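Local coordinates for Cow rumen GH26 endo-mannanase (PDB 6UEH), which probably hydrolyses internal beta-1,4-mannosidic linkages in mannans such as galactomannan, as a family 26 glycoside hydrolase, at residues T143-P148 and K156-L161; S163-K168 and K421-L426; L344-T349 and D377-M382. All coordinates share one frame; numbering follows the deposited sequence.

Contact 1 (T143-P148 and K156-L161); sequences TKLSDP and KLQDYL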
ATOM      1  N   THR A 143       2.623  17.938   4.196  1.00 24.14           N
ATOM      2  CA  THR A 143       1.859  17.132   5.138  1.00 23.24           C
ATOM      3  C   THR A 143       0.750  17.921   5.832  1.00 22.22           C
ATOM      4  O   THR A 143       0.344  17.581   6.945  1.00 21.45           O
ATOM      5  CB  THR A 143       2.778  16.509   6.209  1.00 24.93           C
ATOM      6  OG1 THR A 143       3.710  17.493   6.673  1.00 26.35           O
ATOM      7  CG2 THR A 143       3.544  15.326   5.629  1.00 24.70           C
ATOM      8  N   LYS A 144       0.257  18.968   5.177  1.00 21.98           N
ATOM      9  CA  LYS A 144      -0.915  19.676   5.682  1.00 22.23           C
ATOM     10  C   LYS A 144      -2.121  18.752   5.575  1.00 20.57           C
ATOM     11  O   LYS A 144      -2.381  18.185   4.514  1.00 19.52           O
ATOM     12  CB  LYS A 144      -1.161  20.973   4.909  1.00 24.25           C
ATOM     13  CG  LYS A 144      -2.212  21.879   5.544  1.00 25.43           C
ATOM     14  CD  LYS A 144      -2.485  23.105   4.685  1.00 28.32           C
ATOM     15  CE  LYS A 144      -3.321  24.140   5.432  1.00 31.44           C
ATOM     16  NZ  LYS A 144      -4.653  23.619   5.859  1.00 32.36           N
ATOM     17  N   LEU A 145      -2.847  18.590   6.675  1.00 20.29           N
ATOM     18  CA  LEU A 145      -3.986  17.680   6.697  1.00 20.62           C
ATOM     19  C   LEU A 145      -5.131  18.201   5.832  1.00 19.55           C
ATOM     20  O   LEU A 145      -5.263  19.405   5.617  1.00 17.52           O
ATOM     21  CB  LEU A 145      -4.454  17.452   8.136  1.00 16.83           C
ATOM     22  CG  LEU A 145      -3.513  16.564   8.956  1.00 16.58           C
ATOM     23  CD1 LEU A 145      -3.911  16.543  10.425  1.00 16.63           C
ATOM     24  CD2 LEU A 145      -3.486  15.152   8.380  1.00 16.14           C
ATOM     25  N   SER A 146      -5.951  17.282   5.331  1.00 16.81           N
ATOM     26  CA  SER A 146      -7.048  17.640   4.437  1.00 17.97           C
ATOM     27  C   SER A 146      -8.153  18.400   5.163  1.00 18.91           C
ATOM     28  O   SER A 146      -8.850  19.218   4.561  1.00 19.00           O
ATOM     29  CB  SER A 146      -7.628  16.387   3.774  1.00 16.65           C
ATOM     30  OG  SER A 146      -8.088  15.465   4.746  1.00 16.57           O
ATOM     31  N   ASP A 147      -8.317  18.119   6.452  1.00 18.93           N
ATOM     32  CA  ASP A 147      -9.281  18.837   7.282  1.00 20.66           C
ATOM     33  C   ASP A 147      -8.700  20.186   7.692  1.00 21.42           C
ATOM     34  O   ASP A 147      -7.715  20.240   8.429  1.00 20.61           O
ATOM     35  CB  ASP A 147      -9.651  18.012   8.522  1.00 20.76           C
ATOM     36  CG  ASP A 147     -10.841  18.582   9.289  1.00 20.96           C
ATOM     37  OD1 ASP A 147     -11.153  19.783   9.148  1.00 19.13           O
ATOM     38  OD2 ASP A 147     -11.465  17.815  10.053  1.00 21.73           O
ATOM     39  N   PRO A 148      -9.316  21.282   7.220  1.00 23.10           N
ATOM     40  CA  PRO A 148      -8.845  22.635   7.534  1.00 23.93           C
ATOM     41  C   PRO A 148      -8.894  22.927   9.030  1.00 23.25           C
ATOM     42  O   PRO A 148      -8.165  23.796   9.511  1.00 23.75           O
ATOM     43  CB  PRO A 148      -9.823  23.541   6.774  1.00 24.86           C
ATOM     44  CG  PRO A 148     -10.454  22.663   5.745  1.00 25.43           C
ATOM     45  CD  PRO A 148     -10.509  21.302   6.358  1.00 23.87           C
ATOM     46  N   LYS A 156       0.415  18.021  14.230  1.00 17.55           N
ATOM     47  CA  LYS A 156       1.764  17.791  14.737  1.00 19.95           C
ATOM     48  C   LYS A 156       2.195  16.340  14.528  1.00 19.75           C
ATOM     49  O   LYS A 156       3.353  16.073  14.206  1.00 17.23           O
ATOM     50  CB  LYS A 156       1.858  18.173  16.215  1.00 21.15           C
ATOM     51  CG  LYS A 156       1.962  19.677  16.442  1.00 23.89           C
ATOM     52  CD  LYS A 156       1.558  20.079  17.853  1.00 27.67           C
ATOM     53  CE  LYS A 156       2.516  19.544  18.893  1.00 31.05           C
ATOM     54  NZ  LYS A 156       2.132  20.004  20.262  1.00 33.58           N
ATOM     55  N   LEU A 157       1.263  15.407  14.706  1.00 16.90           N
ATOM     56  CA  LEU A 157       1.552  13.996  14.444  1.00 16.53           C
ATOM     57  C   LEU A 157       1.868  13.773  12.965  1.00 16.32           C
ATOM     58  O   LEU A 157       2.859  13.127  12.628  1.00 16.36           O
ATOM     59  CB  LEU A 157       0.382  13.106  14.877  1.00 16.28           C
ATOM     60  CG  LEU A 157       0.459  11.623  14.492  1.00 16.84           C
ATOM     61  CD1 LEU A 157       1.770  10.990  14.948  1.00 17.40           C
ATOM     62  CD2 LEU A 157      -0.731  10.855  15.063  1.00 15.76           C
ATOM     63  N   GLN A 158       1.029  14.318  12.089  1.00 16.31           N
ATOM     64  CA  GLN A 158       1.229  14.171  10.651  1.00 16.15           C
ATOM     65  C   GLN A 158       2.562  14.772  10.212  1.00 18.00           C
ATOM     66  O   GLN A 158       3.248  14.222   9.346  1.00 18.56           O
ATOM     67  CB  GLN A 158       0.077  14.817   9.876  1.00 16.21           C
ATOM     68  CG  GLN A 158       0.149  14.636   8.359  1.00 16.07           C
ATOM     69  CD  GLN A 158      -0.307  13.256   7.895  1.00 17.47           C
ATOM     70  OE1 GLN A 158      -0.175  12.267   8.615  1.00 16.65           O
ATOM     71  NE2 GLN A 158      -0.850  13.192   6.684  1.00 17.27           N
ATOM     72  N   ASP A 159       2.931  15.897  10.815  1.00 17.96           N
ATOM     73  CA  ASP A 159       4.194  16.545  10.484  1.00 17.82           C
ATOM     74  C   ASP A 159       5.379  15.719  10.964  1.00 17.01           C
ATOM     75  O   ASP A 159       6.399  15.646  10.281  1.00 19.45           O
ATOM     76  CB  ASP A 159       4.250  17.955  11.071  1.00 17.61           C
ATOM     77  CG  ASP A 159       3.490  18.957  10.231  1.00 20.00           C
ATOM     78  OD1 ASP A 159       3.394  18.751   9.002  1.00 21.38           O
ATOM     79  OD2 ASP A 159       2.985  19.947  10.796  1.00 18.16           O
ATOM     80  N   TYR A 160       5.250  15.096  12.133  1.00 17.41           N
ATOM     81  CA  TYR A 160       6.296  14.200  12.613  1.00 17.70           C
ATOM     82  C   TYR A 160       6.491  13.041  11.643  1.00 18.02           C
ATOM     83  O   TYR A 160       7.621  12.667  11.326  1.00 16.48           O
ATOM     84  CB  TYR A 160       5.982  13.645  14.002  1.00 17.45           C
ATOM     85  CG  TYR A 160       6.882  12.476  14.348  1.00 17.36           C
ATOM     86  CD1 TYR A 160       8.194  12.685  14.752  1.00 17.07           C
ATOM     87  CD2 TYR A 160       6.431  11.163  14.236  1.00 17.58           C
ATOM     88  CE1 TYR A 160       9.026  11.625  15.050  1.00 19.39           C
ATOM     89  CE2 TYR A 160       7.260  10.095  14.530  1.00 17.72           C
ATOM     90  CZ  TYR A 160       8.556  10.332  14.939  1.00 18.50           C
ATOM     91  OH  TYR A 160       9.385   9.275  15.237  1.00 18.26           O
ATOM     92  N   LEU A 161       5.380  12.462  11.194  1.00 17.06           N
ATOM     93  CA  LEU A 161       5.418  11.366  10.233  1.00 15.76           C
ATOM     94  C   LEU A 161       6.117  11.802   8.950  1.00 15.81           C
ATOM     95  O   LEU A 161       6.938  11.071   8.400  1.00 15.67           O
ATOM     96  CB  LEU A 161       4.005  10.869   9.919  1.00 15.48           C
ATOM     97  CG  LEU A 161       3.205  10.333  11.107  1.00 15.43           C
ATOM     98  CD1 LEU A 161       1.779   9.971  10.697  1.00 15.32           C
ATOM     99  CD2 LEU A 161       3.909   9.137  11.730  1.00 15.32           C
TER
HETATM  100  O   HOH W   1      -1.297  15.363   4.679  1.00 18.89           O
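Thr143 faces two residues of helix 152-164 at once, the aliphatic part of Gln158 and the carboxylate of Asp159. Its hydroxyl donates to Asp159, OG1 to OD1 at 2.7 Å, and reaches that oxygen nearly in line with the C-O bond. The threonine holds OG1 between its backbone N and carbonyl carbon (chi1 44°), which turns the hydroxyl to the acid, while CG2 lies 3.9 Å from Gln158 O. With a valine here, Asp159 OD1 would probably lose this hydrogen bond and the carboxylate would be left freer to turn. The backbone of Thr143 packs on the glutamine as well: its O sits 3.3 Å from Gln158 CG and accepts a hydrogen bond from Gln155 NE2.

The loop holding Thr143 leads from the beta-rich CBM6-like part into the TIM barrel, and helix 152-164 precedes the first barrel strand, 169-174; Gln158 leans on Ile358 and Met423, at the starts of two further strands. Its chain runs off the helix with CG trans to the backbone N (chi1 -176°), then bends at chi2, and Leu145 crosses it. Leu145 CD2 lies 3.7 Å from Gln158 CG and equally near CD and NE2, covering the chain out to its amide. Buried NE2 hydrogen-bonds Asp381 O and also donates, at 3.0 Å, to a water that in turn donates to Lys144 O.

Contact 2 (S163-K168 and K421-L426); sequences SVYGKK and KKMISL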
ATOM      1  N   SER A 163       8.321  13.970   8.733  1.00 20.64           N
ATOM      2  CA  SER A 163       9.716  14.282   9.028  1.00 21.54           C
ATOM      3  C   SER A 163      10.606  13.047   8.952  1.00 22.79           C
ATOM      4  O   SER A 163      11.820  13.162   8.811  1.00 24.17           O
ATOM      5  CB  SER A 163       9.844  14.933  10.411  1.00 20.42           C
ATOM      6  OG  SER A 163       9.726  13.974  11.448  1.00 19.31           O
ATOM      7  N   VAL A 164      10.007  11.864   9.044  1.00 22.16           N
ATOM      8  CA  VAL A 164      10.784  10.631   8.982  1.00 22.65           C
ATOM      9  C   VAL A 164      10.510   9.857   7.695  1.00 20.89           C
ATOM     10  O   VAL A 164      11.182   8.867   7.406  1.00 21.19           O
ATOM     11  CB  VAL A 164      10.501   9.724  10.196  1.00 23.60           C
ATOM     12  CG1 VAL A 164      10.860  10.447  11.486  1.00 24.70           C
ATOM     13  CG2 VAL A 164       9.043   9.286  10.211  1.00 22.59           C
ATOM     14  N   TYR A 165       9.533  10.322   6.922  1.00 20.49           N
ATOM     15  CA  TYR A 165       9.149   9.670   5.672  1.00 19.30           C
ATOM     16  C   TYR A 165      10.305   9.657   4.681  1.00 18.85           C
ATOM     17  O   TYR A 165      10.827  10.710   4.311  1.00 18.28           O
ATOM     18  CB  TYR A 165       7.936  10.371   5.060  1.00 19.03           C
ATOM     19  CG  TYR A 165       7.298   9.642   3.894  1.00 17.72           C
ATOM     20  CD1 TYR A 165       6.891   8.319   4.014  1.00 17.94           C
ATOM     21  CD2 TYR A 165       7.068  10.291   2.686  1.00 17.11           C
ATOM     22  CE1 TYR A 165       6.294   7.652   2.952  1.00 17.38           C
ATOM     23  CE2 TYR A 165       6.468   9.631   1.618  1.00 17.17           C
ATOM     24  CZ  TYR A 165       6.083   8.313   1.759  1.00 17.17           C
ATOM     25  OH  TYR A 165       5.484   7.651   0.707  1.00 16.34           O
ATOM     26  N   GLY A 166      10.703   8.461   4.261  1.00 18.69           N
ATOM     27  CA  GLY A 166      11.813   8.310   3.338  1.00 19.80           C
ATOM     28  C   GLY A 166      13.143   8.096   4.040  1.00 20.40           C
ATOM     29  O   GLY A 166      14.120   7.682   3.415  1.00 20.50           O
ATOM     30  N   LYS A 167      13.181   8.374   5.339  1.00 19.64           N
ATOM     31  CA  LYS A 167      14.404   8.217   6.124  1.00 20.89           C
ATOM     32  C   LYS A 167      14.347   6.995   7.040  1.00 19.61           C
ATOM     33  O   LYS A 167      15.367   6.365   7.319  1.00 19.33           O
ATOM     34  CB  LYS A 167      14.669   9.471   6.962  1.00 22.95           C
ATOM     35  CG  LYS A 167      14.809  10.756   6.160  1.00 25.82           C
ATOM     36  CD  LYS A 167      15.414  11.865   7.013  1.00 28.90           C
ATOM     37  CE  LYS A 167      14.498  13.077   7.105  1.00 31.36           C
ATOM     38  NZ  LYS A 167      14.230  13.694   5.774  1.00 32.27           N
ATOM     39  N   LYS A 168      13.148   6.677   7.519  1.00 18.62           N
ATOM     40  CA  LYS A 168      12.949   5.569   8.449  1.00 18.85           C
ATOM     41  C   LYS A 168      11.678   4.800   8.114  1.00 18.79           C
ATOM     42  O   LYS A 168      10.892   5.220   7.263  1.00 17.95           O
ATOM     43  CB  LYS A 168      12.852   6.075   9.894  1.00 20.00           C
ATOM     44  CG  LYS A 168      13.941   7.042  10.334  1.00 21.69           C
ATOM     45  CD  LYS A 168      15.219   6.313  10.692  1.00 22.55           C
ATOM     46  CE  LYS A 168      16.247   7.268  11.274  1.00 24.07           C
ATOM     47  NZ  LYS A 168      17.479   6.547  11.686  1.00 24.91           N
ATOM     48  N   LYS A 421       1.778  12.850  -3.287  1.00 22.96           N
ATOM     49  CA  LYS A 421       1.151  13.891  -2.478  1.00 23.57           C
ATOM     50  C   LYS A 421       0.667  13.343  -1.138  1.00 21.84           C
ATOM     51  O   LYS A 421       0.303  14.104  -0.240  1.00 21.46           O
ATOM     52  CB  LYS A 421      -0.008  14.538  -3.236  1.00 25.15           C
ATOM     53  CG  LYS A 421       0.424  15.228  -4.518  1.00 28.62           C
ATOM     54  CD  LYS A 421      -0.617  16.214  -5.004  1.00 31.75           C
ATOM     55  CE  LYS A 421      -0.175  16.866  -6.305  1.00 34.85           C
ATOM     56  NZ  LYS A 421       1.215  17.394  -6.214  1.00 36.36           N
ATOM     57  N   LYS A 422       0.662  12.020  -1.013  1.00 18.44           N
ATOM     58  CA  LYS A 422       0.301  11.365   0.239  1.00 17.72           C
ATOM     59  C   LYS A 422       1.383  10.367   0.639  1.00 24.68           C
ATOM     60  O   LYS A 422       1.994   9.724  -0.216  1.00 17.18           O
ATOM     61  CB  LYS A 422      -1.050  10.649   0.115  1.00 17.29           C
ATOM     62  CG  LYS A 422      -2.176  11.499  -0.464  1.00 19.10           C
ATOM     63  CD  LYS A 422      -2.556  12.652   0.450  1.00 19.21           C
ATOM     64  CE  LYS A 422      -3.624  13.525  -0.195  1.00 18.95           C
ATOM     65  NZ  LYS A 422      -4.054  14.649   0.683  1.00 19.47           N
ATOM     66  N   MET A 423       1.626  10.247   1.939  1.00 16.95           N
ATOM     67  CA  MET A 423       2.546   9.238   2.446  1.00 18.68           C
ATOM     68  C   MET A 423       1.933   7.851   2.297  1.00 18.11           C
ATOM     69  O   MET A 423       0.712   7.694   2.345  1.00 15.65           O
ATOM     70  CB  MET A 423       2.901   9.510   3.908  1.00 18.56           C
ATOM     71  CG  MET A 423       3.752  10.748   4.114  1.00 18.68           C
ATOM     72  SD  MET A 423       4.127  11.035   5.850  1.00 17.83           S
ATOM     73  CE  MET A 423       2.494  11.384   6.499  1.00 23.80           C
ATOM     74  N   ILE A 424       2.788   6.850   2.112  1.00 16.77           N
ATOM     75  CA  ILE A 424       2.332   5.483   1.893  1.00 16.86           C
ATOM     76  C   ILE A 424       2.906   4.540   2.937  1.00 16.28           C
ATOM     77  O   ILE A 424       4.090   4.618   3.268  1.00 17.22           O
ATOM     78  CB  ILE A 424       2.725   4.992   0.501  1.00 19.03           C
ATOM     79  CG1 ILE A 424       2.261   6.003  -0.541  1.00 21.73           C
ATOM     80  CG2 ILE A 424       2.135   3.614   0.220  1.00 18.50           C
ATOM     81  CD1 ILE A 424       2.502   5.552  -1.902  1.00 23.78           C
ATOM     82  N   SER A 425       2.067   3.645   3.446  1.00 16.46           N
ATOM     83  CA  SER A 425       2.484   2.734   4.504  1.00 18.46           C
ATOM     84  C   SER A 425       2.017   1.297   4.287  1.00 17.25           C
ATOM     85  O   SER A 425       1.174   1.024   3.434  1.00 17.23           O
ATOM     86  CB  SER A 425       1.959   3.230   5.845  1.00 22.91           C
ATOM     87  OG  SER A 425       0.544   3.145   5.880  1.00 26.13           O
ATOM     88  N   LEU A 426       2.582   0.384   5.070  1.00 15.04           N
ATOM     89  CA  LEU A 426       2.066  -0.973   5.166  1.00 14.78           C
ATOM     90  C   LEU A 426       1.112  -1.031   6.352  1.00 14.09           C
ATOM     91  O   LEU A 426       1.519  -1.337   7.474  1.00 14.24           O
ATOM     92  CB  LEU A 426       3.201  -1.987   5.327  1.00 14.39           C
ATOM     93  CG  LEU A 426       4.115  -2.182   4.115  1.00 15.82           C
ATOM     94  CD1 LEU A 426       5.297  -3.075   4.466  1.00 17.80           C
ATOM     95  CD2 LEU A 426       3.330  -2.757   2.943  1.00 14.25           C
TER
HETATM   96  O   HOH W   2       4.621   9.007  -1.386  1.00 24.05           O
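Tyr165, in the turn that joins helix 152-164 to the first strand of the (beta/alpha)8 barrel, extends its ring to the start of strand 423-429, the seventh barrel strand. Lys422 takes part through its backbone: a water donates to Lys422 O and accepts from Tyr165 OH, 2.6 Å away, lying in the plane of the tyrosine ring at its edge. The side chain of Lys422 heads elsewhere, its ammonium gripped by the carbonyls of Asp377 and Val380.

Met423 carries most of the apolar contact. Its CG stands over the middle of one ring face, 3.7 Å from the Tyr165 centroid and only 12° off the ring normal, a CH-pi arrangement. The tyrosine, CG anti to the backbone N (chi1 -170°), reaches along the methionine, and because the two side chains run past one another in opposite senses SD lies back near the root of the ring, 3.9 Å from Tyr165 CB. This sulfur makes an oblique Met-aromatic contact, 4.5 Å from the centroid. Beyond it the methionine packs on Gln158 and Leu161, while Phe138 meets the tyrosine ring edge-to-face.

Ile424 contributes both its side chain and its main chain. The side chain packs on Phe411, Leu414 and Leu415 of helix 408-417, with CG1 passing 3.8 Å from Tyr165 OH. The phenol oxygen serves both ways, donating to the water and accepting from Ile424 N at 3.1 Å through a bent N-H...O angle of 141°.

Contact 3 (L344-T349 and D377-M382); sequences LYDKLT and DEYVDM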
ATOM      1  N   LEU A 344     -18.891   9.461   5.112  1.00 15.83           N
ATOM      2  CA  LEU A 344     -18.343   9.287   6.454  1.00 15.68           C
ATOM      3  C   LEU A 344     -17.450  10.460   6.844  1.00 16.44           C
ATOM      4  O   LEU A 344     -17.534  10.972   7.961  1.00 17.08           O
ATOM      5  CB  LEU A 344     -17.558   7.976   6.547  1.00 13.55           C
ATOM      6  CG  LEU A 344     -16.873   7.693   7.887  1.00 13.50           C
ATOM      7  CD1 LEU A 344     -17.895   7.604   9.019  1.00 14.49           C
ATOM      8  CD2 LEU A 344     -16.041   6.422   7.810  1.00 13.74           C
ATOM      9  N   TYR A 345     -16.602  10.881   5.910  1.00 15.44           N
ATOM     10  CA  TYR A 345     -15.698  12.006   6.127  1.00 15.35           C
ATOM     11  C   TYR A 345     -16.478  13.269   6.474  1.00 17.12           C
ATOM     12  O   TYR A 345     -16.155  13.966   7.436  1.00 16.90           O
ATOM     13  CB  TYR A 345     -14.836  12.239   4.882  1.00 16.06           C
ATOM     14  CG  TYR A 345     -13.742  13.278   5.036  1.00 16.69           C
ATOM     15  CD1 TYR A 345     -14.032  14.636   4.992  1.00 17.53           C
ATOM     16  CD2 TYR A 345     -12.413  12.897   5.188  1.00 16.27           C
ATOM     17  CE1 TYR A 345     -13.033  15.587   5.120  1.00 18.38           C
ATOM     18  CE2 TYR A 345     -11.408  13.842   5.312  1.00 12.89           C
ATOM     19  CZ  TYR A 345     -11.724  15.185   5.277  1.00 16.55           C
ATOM     20  OH  TYR A 345     -10.730  16.130   5.399  1.00 16.32           O
ATOM     21  N   ASP A 346     -17.501  13.561   5.678  1.00 18.68           N
ATOM     22  CA  ASP A 346     -18.324  14.745   5.896  1.00 21.50           C
ATOM     23  C   ASP A 346     -19.113  14.651   7.197  1.00 19.12           C
ATOM     24  O   ASP A 346     -19.236  15.635   7.923  1.00 17.65           O
ATOM     25  CB  ASP A 346     -19.280  14.960   4.720  1.00 25.33           C
ATOM     26  CG  ASP A 346     -18.559  15.364   3.447  1.00 29.90           C
ATOM     27  OD1 ASP A 346     -17.362  15.715   3.526  1.00 30.72           O
ATOM     28  OD2 ASP A 346     -19.193  15.342   2.370  1.00 31.17           O
ATOM     29  N   LYS A 347     -19.647  13.468   7.487  1.00 18.94           N
ATOM     30  CA  LYS A 347     -20.422  13.261   8.708  1.00 20.94           C
ATOM     31  C   LYS A 347     -19.583  13.479   9.965  1.00 18.97           C
ATOM     32  O   LYS A 347     -20.008  14.180  10.882  1.00 20.15           O
ATOM     33  CB  LYS A 347     -21.031  11.858   8.731  1.00 24.03           C
ATOM     34  CG  LYS A 347     -22.420  11.768   8.114  1.00 28.18           C
ATOM     35  CD  LYS A 347     -23.435  12.556   8.927  1.00 31.32           C
ATOM     36  CE  LYS A 347     -24.849  12.375   8.388  1.00 35.16           C
ATOM     37  NZ  LYS A 347     -25.016  12.924   7.011  1.00 37.41           N
ATOM     38  N   LEU A 348     -18.394  12.884  10.002  1.00 17.31           N
ATOM     39  CA  LEU A 348     -17.538  12.974  11.184  1.00 16.98           C
ATOM     40  C   LEU A 348     -16.972  14.377  11.391  1.00 17.45           C
ATOM     41  O   LEU A 348     -16.923  14.868  12.520  1.00 17.34           O
ATOM     42  CB  LEU A 348     -16.389  11.964  11.100  1.00 15.85           C
ATOM     43  CG  LEU A 348     -16.743  10.478  11.232  1.00 14.56           C
ATOM     44  CD1 LEU A 348     -15.484   9.642  11.436  1.00 13.56           C
ATOM     45  CD2 LEU A 348     -17.734  10.243  12.367  1.00 14.53           C
ATOM     46  N   THR A 349     -16.548  15.023  10.307  1.00 17.13           N
ATOM     47  CA  THR A 349     -15.895  16.326  10.420  1.00 18.55           C
ATOM     48  C   THR A 349     -16.889  17.472  10.582  1.00 21.84           C
ATOM     49  O   THR A 349     -16.630  18.419  11.322  1.00 23.48           O
ATOM     50  CB  THR A 349     -14.992  16.627   9.200  1.00 18.16           C
ATOM     51  OG1 THR A 349     -15.776  16.646   7.999  1.00 18.35           O
ATOM     52  CG2 THR A 349     -13.888  15.583   9.077  1.00 17.02           C
ATOM     53  N   ASP A 377      -7.486  13.785  -3.068  1.00 20.34           N
ATOM     54  CA  ASP A 377      -6.546  14.467  -2.177  1.00 20.31           C
ATOM     55  C   ASP A 377      -7.221  15.225  -1.039  1.00 23.55           C
ATOM     56  O   ASP A 377      -6.634  15.403   0.027  1.00 20.33           O
ATOM     57  CB  ASP A 377      -5.674  15.444  -2.971  1.00 23.91           C
ATOM     58  CG  ASP A 377      -4.721  14.743  -3.917  1.00 24.98           C
ATOM     59  OD1 ASP A 377      -4.486  13.528  -3.739  1.00 23.46           O
ATOM     60  OD2 ASP A 377      -4.201  15.410  -4.834  1.00 26.78           O
ATOM     61  N   GLU A 378      -8.449  15.677  -1.267  1.00 23.88           N
ATOM     62  CA  GLU A 378      -9.138  16.510  -0.291  1.00 26.35           C
ATOM     63  C   GLU A 378      -9.892  15.684   0.756  1.00 24.22           C
ATOM     64  O   GLU A 378     -10.467  16.238   1.691  1.00 24.64           O
ATOM     65  CB  GLU A 378     -10.089  17.480  -1.006  1.00 31.06           C
ATOM     66  CG  GLU A 378     -11.318  16.841  -1.651  1.00 35.30           C
ATOM     67  CD  GLU A 378     -11.034  16.143  -2.982  1.00 39.18           C
ATOM     68  OE1 GLU A 378      -9.856  16.043  -3.384  1.00 39.70           O
ATOM     69  OE2 GLU A 378     -12.002  15.694  -3.632  1.00 41.17           O
ATOM     70  N   TYR A 379      -9.868  14.361   0.609  1.00 22.06           N
ATOM     71  CA  TYR A 379     -10.580  13.475   1.530  1.00 21.61           C
ATOM     72  C   TYR A 379      -9.686  12.429   2.200  1.00 20.80           C
ATOM     73  O   TYR A 379     -10.164  11.629   3.004  1.00 18.63           O
ATOM     74  CB  TYR A 379     -11.717  12.754   0.801  1.00 22.70           C
ATOM     75  CG  TYR A 379     -12.951  13.596   0.579  1.00 25.20           C
ATOM     76  CD1 TYR A 379     -13.894  13.759   1.587  1.00 27.01           C
ATOM     77  CD2 TYR A 379     -13.185  14.213  -0.640  1.00 26.85           C
ATOM     78  CE1 TYR A 379     -15.028  14.524   1.389  1.00 29.25           C
ATOM     79  CE2 TYR A 379     -14.316  14.984  -0.849  1.00 29.00           C
ATOM     80  CZ  TYR A 379     -15.234  15.133   0.169  1.00 30.84           C
ATOM     81  OH  TYR A 379     -16.362  15.895  -0.030  1.00 34.49           O
ATOM     82  N   VAL A 380      -8.401  12.424   1.854  1.00 18.63           N
ATOM     83  CA  VAL A 380      -7.472  11.396   2.327  1.00 17.86           C
ATOM     84  C   VAL A 380      -6.147  12.023   2.781  1.00 18.95           C
ATOM     85  O   VAL A 380      -5.646  12.945   2.138  1.00 19.41           O
ATOM     86  CB  VAL A 380      -7.197  10.337   1.223  1.00 18.62           C
ATOM     87  CG1 VAL A 380      -6.241   9.263   1.721  1.00 16.76           C
ATOM     88  CG2 VAL A 380      -8.502   9.702   0.743  1.00 18.83           C
ATOM     89  N   ASP A 381      -5.588  11.526   3.884  1.00 17.47           N
ATOM     90  CA  ASP A 381      -4.338  12.065   4.426  1.00 17.57           C
ATOM     91  C   ASP A 381      -3.168  11.095   4.311  1.00 16.99           C
ATOM     92  O   ASP A 381      -2.017  11.472   4.529  1.00 17.37           O
ATOM     93  CB  ASP A 381      -4.516  12.446   5.896  1.00 17.80           C
ATOM     94  CG  ASP A 381      -5.602  13.476   6.104  1.00 20.00           C
ATOM     95  OD1 ASP A 381      -5.677  14.428   5.300  1.00 19.07           O
ATOM     96  OD2 ASP A 381      -6.380  13.330   7.069  1.00 18.62           O
ATOM     97  N   MET A 382      -3.464   9.842   3.984  1.00 16.43           N
ATOM     98  CA  MET A 382      -2.447   8.798   3.963  1.00 15.92           C
ATOM     99  C   MET A 382      -2.953   7.599   3.173  1.00 17.97           C
ATOM    100  O   MET A 382      -4.141   7.287   3.210  1.00 16.71           O
ATOM    101  CB  MET A 382      -2.080   8.382   5.393  1.00 15.70           C
ATOM    102  CG  MET A 382      -0.996   7.318   5.500  1.00 15.26           C
ATOM    103  SD  MET A 382      -0.679   6.804   7.208  1.00 15.46           S
ATOM    104  CE  MET A 382      -0.239   8.371   7.962  1.00 15.83           C
TER
HETATM  105  O   HOH W   3     -11.406  18.188   3.707  1.00 23.04           O
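The rings of Tyr345 and Tyr379 form a T-shaped pair, the edge of Tyr379 directed at a face of Tyr345. Their planes meet at 75° and the centroids are 5.0 Å apart. Tyr379 CD1 leads, sitting over the Tyr345 ring toward its rim, 3.5 Å from CG. The main chain of Tyr379 joins in: CA makes a CH-pi contact over the ring, and O lies 3.4 Å from Tyr345 CD2 while accepting from Trp341 NE1. Thr349, one helical turn further on, sets CG2 against the opposite face, toward its rim, and is fixed there by its OG1, which bonds Tyr345 O at 2.8 Å. The Tyr345 ring is thus held between its own helix and the loop, having left the helix with CG trans to the backbone N (chi1 -173°).

Asp346, the next residue, approaches Tyr379 from the side. Its OD1 lies close to the plane of that ring, 3.4 Å from CE1, with the carboxylate turned 47° against it. In the barrel, this brings helix 334-351, which follows the fourth strand, onto the loop that leads into the sixth strand, 382-387.

At the far end of Tyr345, OH hydrogen-bonds Ser146 OG and, at 2.7 Å, a water that donates to Glu378 O. No direct hydrogen bond joins the two segments: the contact rests on ring packing, supplemented by this water, and the carboxylate beside the slightly positive C-H edge of Tyr379 is likely to add a weak electrostatic attraction.

Overall arrangement
The three contacts lie round the end of the TIM barrel where its strands begin, within the glycosyl hydrolase domain and apart from the calcium-binding CBM6-like part. Contact 1 comes first along the chain; contact 2 then opens, and both segments of contact 3 fall between its halves. Contact 1 lies between the other two, about 12 Å from contact 2 and 13 Å from contact 3, centre to centre, those two being about 19 Å apart. Helix 152-164 serves contacts 1 and 2, Ser146 ties contact 1 to Tyr345 and Asp381, and Lys422 ties contact 2 to 377-382. Early and late barrel elements are thereby joined at the end remote from the catalytic face usual in this fold.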